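PDB 1ZBS: hypothetical protein PG1100 from Porphyromonas gingivalis, which is probably an N-acetylglucosamine kinase of the ASKHA superfamily, which would transfer phosphate from ATP to the amino sugar. Local coordinates for residues M1-D6 and R61-Y66. Residues are numbered along the deposited sequence; the frame is centred on the assembly and turned at random.
Sequences MILIGD and RAVYFY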
HETATM    1  N   MSE A   1     -37.630  -2.660 -23.582  1.00 51.57           N
HETATM    2  CA  MSE A   1     -36.803  -1.828 -22.671  1.00 50.33           C
HETATM    3  C   MSE A   1     -35.407  -2.410 -22.500  1.00 47.19           C
HETATM    4  O   MSE A   1     -35.143  -3.548 -22.896  1.00 44.78           O
HETATM    5  CB  MSE A   1     -37.501  -1.669 -21.311  1.00 55.98           C
HETATM    6  CG  MSE A   1     -38.083  -2.948 -20.720  1.00 63.56           C
HETATM    7 SE   MSE A   1     -39.236  -2.610 -19.176  1.00 73.82          SE
HETATM    8  CE  MSE A   1     -40.835  -2.033 -20.118  1.00 73.28           C
ATOM      9  N   ILE A   2     -34.510  -1.618 -21.920  1.00 44.29           N
ATOM     10  CA  ILE A   2     -33.131  -2.046 -21.726  1.00 41.46           C
ATOM     11  C   ILE A   2     -32.691  -2.115 -20.271  1.00 39.67           C
ATOM     12  O   ILE A   2     -33.302  -1.505 -19.391  1.00 38.75           O
ATOM     13  CB  ILE A   2     -32.154  -1.111 -22.477  1.00 40.24           C
ATOM     14  CG1 ILE A   2     -32.281   0.319 -21.935  1.00 38.19           C
ATOM     15  CG2 ILE A   2     -32.444  -1.154 -23.969  1.00 39.95           C
ATOM     16  CD1 ILE A   2     -31.270   1.296 -22.511  1.00 35.76           C
ATOM     17  N   LEU A   3     -31.623  -2.871 -20.037  1.00 38.99           N
ATOM     18  CA  LEU A   3     -31.049  -3.039 -18.702  1.00 38.95           C
ATOM     19  C   LEU A   3     -29.636  -2.464 -18.691  1.00 37.78           C
ATOM     20  O   LEU A   3     -28.767  -2.896 -19.449  1.00 37.85           O
ATOM     21  CB  LEU A   3     -31.002  -4.525 -18.317  1.00 37.01           C
ATOM     22  CG  LEU A   3     -30.397  -4.817 -16.937  1.00 36.72           C
ATOM     23  CD1 LEU A   3     -31.244  -4.130 -15.865  1.00 36.45           C
ATOM     24  CD2 LEU A   3     -30.328  -6.326 -16.682  1.00 33.08           C
ATOM     25  N   ILE A   4     -29.406  -1.482 -17.836  1.00 37.34           N
ATOM     26  CA  ILE A   4     -28.086  -0.878 -17.759  1.00 37.57           C
ATOM     27  C   ILE A   4     -27.455  -1.121 -16.395  1.00 37.92           C
ATOM     28  O   ILE A   4     -28.070  -0.879 -15.350  1.00 34.52           O
ATOM     29  CB  ILE A   4     -28.136   0.645 -18.030  1.00 36.16           C
ATOM     30  CG1 ILE A   4     -28.769   0.914 -19.401  1.00 34.79           C
ATOM     31  CG2 ILE A   4     -26.721   1.215 -18.001  1.00 37.34           C
ATOM     32  CD1 ILE A   4     -28.965   2.377 -19.709  1.00 33.38           C
ATOM     33  N   GLY A   5     -26.220  -1.607 -16.419  1.00 39.30           N
ATOM     34  CA  GLY A   5     -25.513  -1.886 -15.187  1.00 40.75           C
ATOM     35  C   GLY A   5     -24.157  -1.220 -15.130  1.00 41.73           C
ATOM     36  O   GLY A   5     -23.397  -1.254 -16.097  1.00 41.07           O
ATOM     37  N   ASP A   6     -23.868  -0.608 -13.988  1.00 42.94           N
ATOM     38  CA  ASP A   6     -22.600   0.064 -13.766  1.00 44.45           C
ATOM     39  C   ASP A   6     -22.004  -0.484 -12.476  1.00 45.35           C
ATOM     40  O   ASP A   6     -22.464  -0.154 -11.383  1.00 43.79           O
ATOM     41  CB  ASP A   6     -22.816   1.569 -13.639  1.00 44.75           C
ATOM     42  CG  ASP A   6     -21.532   2.348 -13.786  1.00 47.30           C
ATOM     43  OD1 ASP A   6     -20.940   2.309 -14.887  1.00 48.44           O
ATOM     44  OD2 ASP A   6     -21.110   2.998 -12.805  1.00 49.95           O
ATOM     45  N   ARG A  61     -34.915  -6.233 -23.972  1.00 45.15           N
ATOM     46  CA  ARG A  61     -34.507  -6.509 -25.345  1.00 45.15           C
ATOM     47  C   ARG A  61     -32.999  -6.360 -25.543  1.00 44.89           C
ATOM     48  O   ARG A  61     -32.442  -6.790 -26.558  1.00 44.41           O
ATOM     49  CB  ARG A  61     -35.265  -5.571 -26.289  1.00 44.75           C
ATOM     50  CG  ARG A  61     -36.783  -5.756 -26.251  1.00 45.48           C
ATOM     51  CD  ARG A  61     -37.246  -6.788 -27.276  1.00 45.55           C
ATOM     52  NE  ARG A  61     -36.648  -8.097 -27.047  1.00 46.01           N
ATOM     53  CZ  ARG A  61     -36.884  -8.844 -25.975  1.00 47.81           C
ATOM     54  NH1 ARG A  61     -36.296 -10.028 -25.848  1.00 48.34           N
ATOM     55  NH2 ARG A  61     -37.717  -8.414 -25.035  1.00 49.00           N
ATOM     56  N   ALA A  62     -32.346  -5.744 -24.565  1.00 42.27           N
ATOM     57  CA  ALA A  62     -30.908  -5.542 -24.611  1.00 40.51           C
ATOM     58  C   ALA A  62     -30.408  -5.168 -23.228  1.00 38.99           C
ATOM     59  O   ALA A  62     -31.158  -4.641 -22.402  1.00 36.52           O
ATOM     60  CB  ALA A  62     -30.546  -4.443 -25.617  1.00 39.62           C
ATOM     61  N   VAL A  63     -29.138  -5.468 -22.989  1.00 38.89           N
ATOM     62  CA  VAL A  63     -28.475  -5.184 -21.721  1.00 39.19           C
ATOM     63  C   VAL A  63     -27.067  -4.651 -21.993  1.00 38.75           C
ATOM     64  O   VAL A  63     -26.334  -5.180 -22.837  1.00 37.06           O
ATOM     65  CB  VAL A  63     -28.407  -6.461 -20.824  1.00 41.30           C
ATOM     66  CG1 VAL A  63     -28.191  -7.687 -21.678  1.00 42.91           C
ATOM     67  CG2 VAL A  63     -27.269  -6.335 -19.817  1.00 40.55           C
ATOM     68  N   TYR A  64     -26.717  -3.585 -21.276  1.00 39.26           N
ATOM     69  CA  TYR A  64     -25.414  -2.936 -21.394  1.00 40.65           C
ATOM     70  C   TYR A  64     -24.783  -2.861 -20.000  1.00 39.76           C
ATOM     71  O   TYR A  64     -25.287  -2.178 -19.101  1.00 37.72           O
ATOM     72  CB  TYR A  64     -25.557  -1.520 -21.975  1.00 40.17           C
ATOM     73  CG  TYR A  64     -26.305  -1.455 -23.288  1.00 40.80           C
ATOM     74  CD1 TYR A  64     -27.671  -1.176 -23.322  1.00 41.49           C
ATOM     75  CD2 TYR A  64     -25.645  -1.661 -24.498  1.00 41.10           C
ATOM     76  CE1 TYR A  64     -28.364  -1.097 -24.535  1.00 41.84           C
ATOM     77  CE2 TYR A  64     -26.322  -1.588 -25.713  1.00 41.97           C
ATOM     78  CZ  TYR A  64     -27.683  -1.301 -25.727  1.00 42.59           C
ATOM     79  OH  TYR A  64     -28.348  -1.203 -26.934  1.00 42.81           O
ATOM     80  N   PHE A  65     -23.682  -3.582 -19.835  1.00 40.58           N
ATOM     81  CA  PHE A  65     -22.983  -3.642 -18.565  1.00 40.17           C
ATOM     82  C   PHE A  65     -21.635  -2.944 -18.616  1.00 39.14           C
ATOM     83  O   PHE A  65     -20.865  -3.114 -19.560  1.00 37.62           O
ATOM     84  CB  PHE A  65     -22.800  -5.104 -18.152  1.00 41.94           C
ATOM     85  CG  PHE A  65     -22.255  -5.277 -16.769  1.00 42.65           C
ATOM     86  CD1 PHE A  65     -20.881  -5.282 -16.543  1.00 43.03           C
ATOM     87  CD2 PHE A  65     -23.122  -5.403 -15.687  1.00 43.38           C
ATOM     88  CE1 PHE A  65     -20.377  -5.405 -15.254  1.00 44.31           C
ATOM     89  CE2 PHE A  65     -22.631  -5.526 -14.391  1.00 44.91           C
ATOM     90  CZ  PHE A  65     -21.256  -5.528 -14.173  1.00 46.14           C
ATOM     91  N   TYR A  66     -21.370  -2.149 -17.590  1.00 39.83           N
ATOM     92  CA  TYR A  66     -20.120  -1.418 -17.468  1.00 42.62           C
ATOM     93  C   TYR A  66     -19.567  -1.698 -16.078  1.00 45.23           C
ATOM     94  O   TYR A  66     -20.251  -1.478 -15.075  1.00 44.60           O
ATOM     95  CB  TYR A  66     -20.375   0.078 -17.630  1.00 41.70           C
ATOM     96  CG  TYR A  66     -20.857   0.470 -19.005  1.00 40.66           C
ATOM     97  CD1 TYR A  66     -19.982   0.487 -20.088  1.00 40.12           C
ATOM     98  CD2 TYR A  66     -22.192   0.824 -19.225  1.00 40.03           C
ATOM     99  CE1 TYR A  66     -20.415   0.852 -21.358  1.00 39.76           C
ATOM    100  CE2 TYR A  66     -22.639   1.191 -20.495  1.00 39.82           C
ATOM    101  CZ  TYR A  66     -21.739   1.203 -21.557  1.00 39.19           C
ATOM    102  OH  TYR A  66     -22.157   1.572 -22.810  1.00 38.29           O
TER
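Two neighbouring parallel strands of the N-terminal sheet, 2-6 and 62-66, run side by side with only 5° between their directions. Leu3 and Gly5 turn their N-H and C=O groups to the partner strand: Leu3 N donates to Ala62 O and Leu3 O accepts from Tyr64 N, then Gly5 N reaches Tyr64 O and Gly5 O takes Tyr66 N (2.7 Å). At the N-terminal end of the pair, Arg61 N donates a nearly straight bond to Met1 O.

The sheet has the strand order 3-2-1-4-5 of the ASKHA fold, with 2-6 at its centre, between antiparallel 11-18 and parallel 62-66. Helix 271-280 covers the face bearing Ile2, Ile4, Tyr64 and Tyr66; the two isoleucines, apolar and branched at CB, suit the extended backbone and pack against this helix. CG2 of Ile2, set anti to the carbonyl carbon, is the branch that reaches the edge of the Tyr64 ring at CE1 (4.1 Å), while His278 stacks on that ring and accompanies Arg103 in binding Tyr66 OH. Leu3 and Val63 fill the buried reverse face, CB to CB (4.1 Å). Gly5 carries no side chain there, and the Phe65 ring occupies the place beside it, with Gly5 O over one face of that ring.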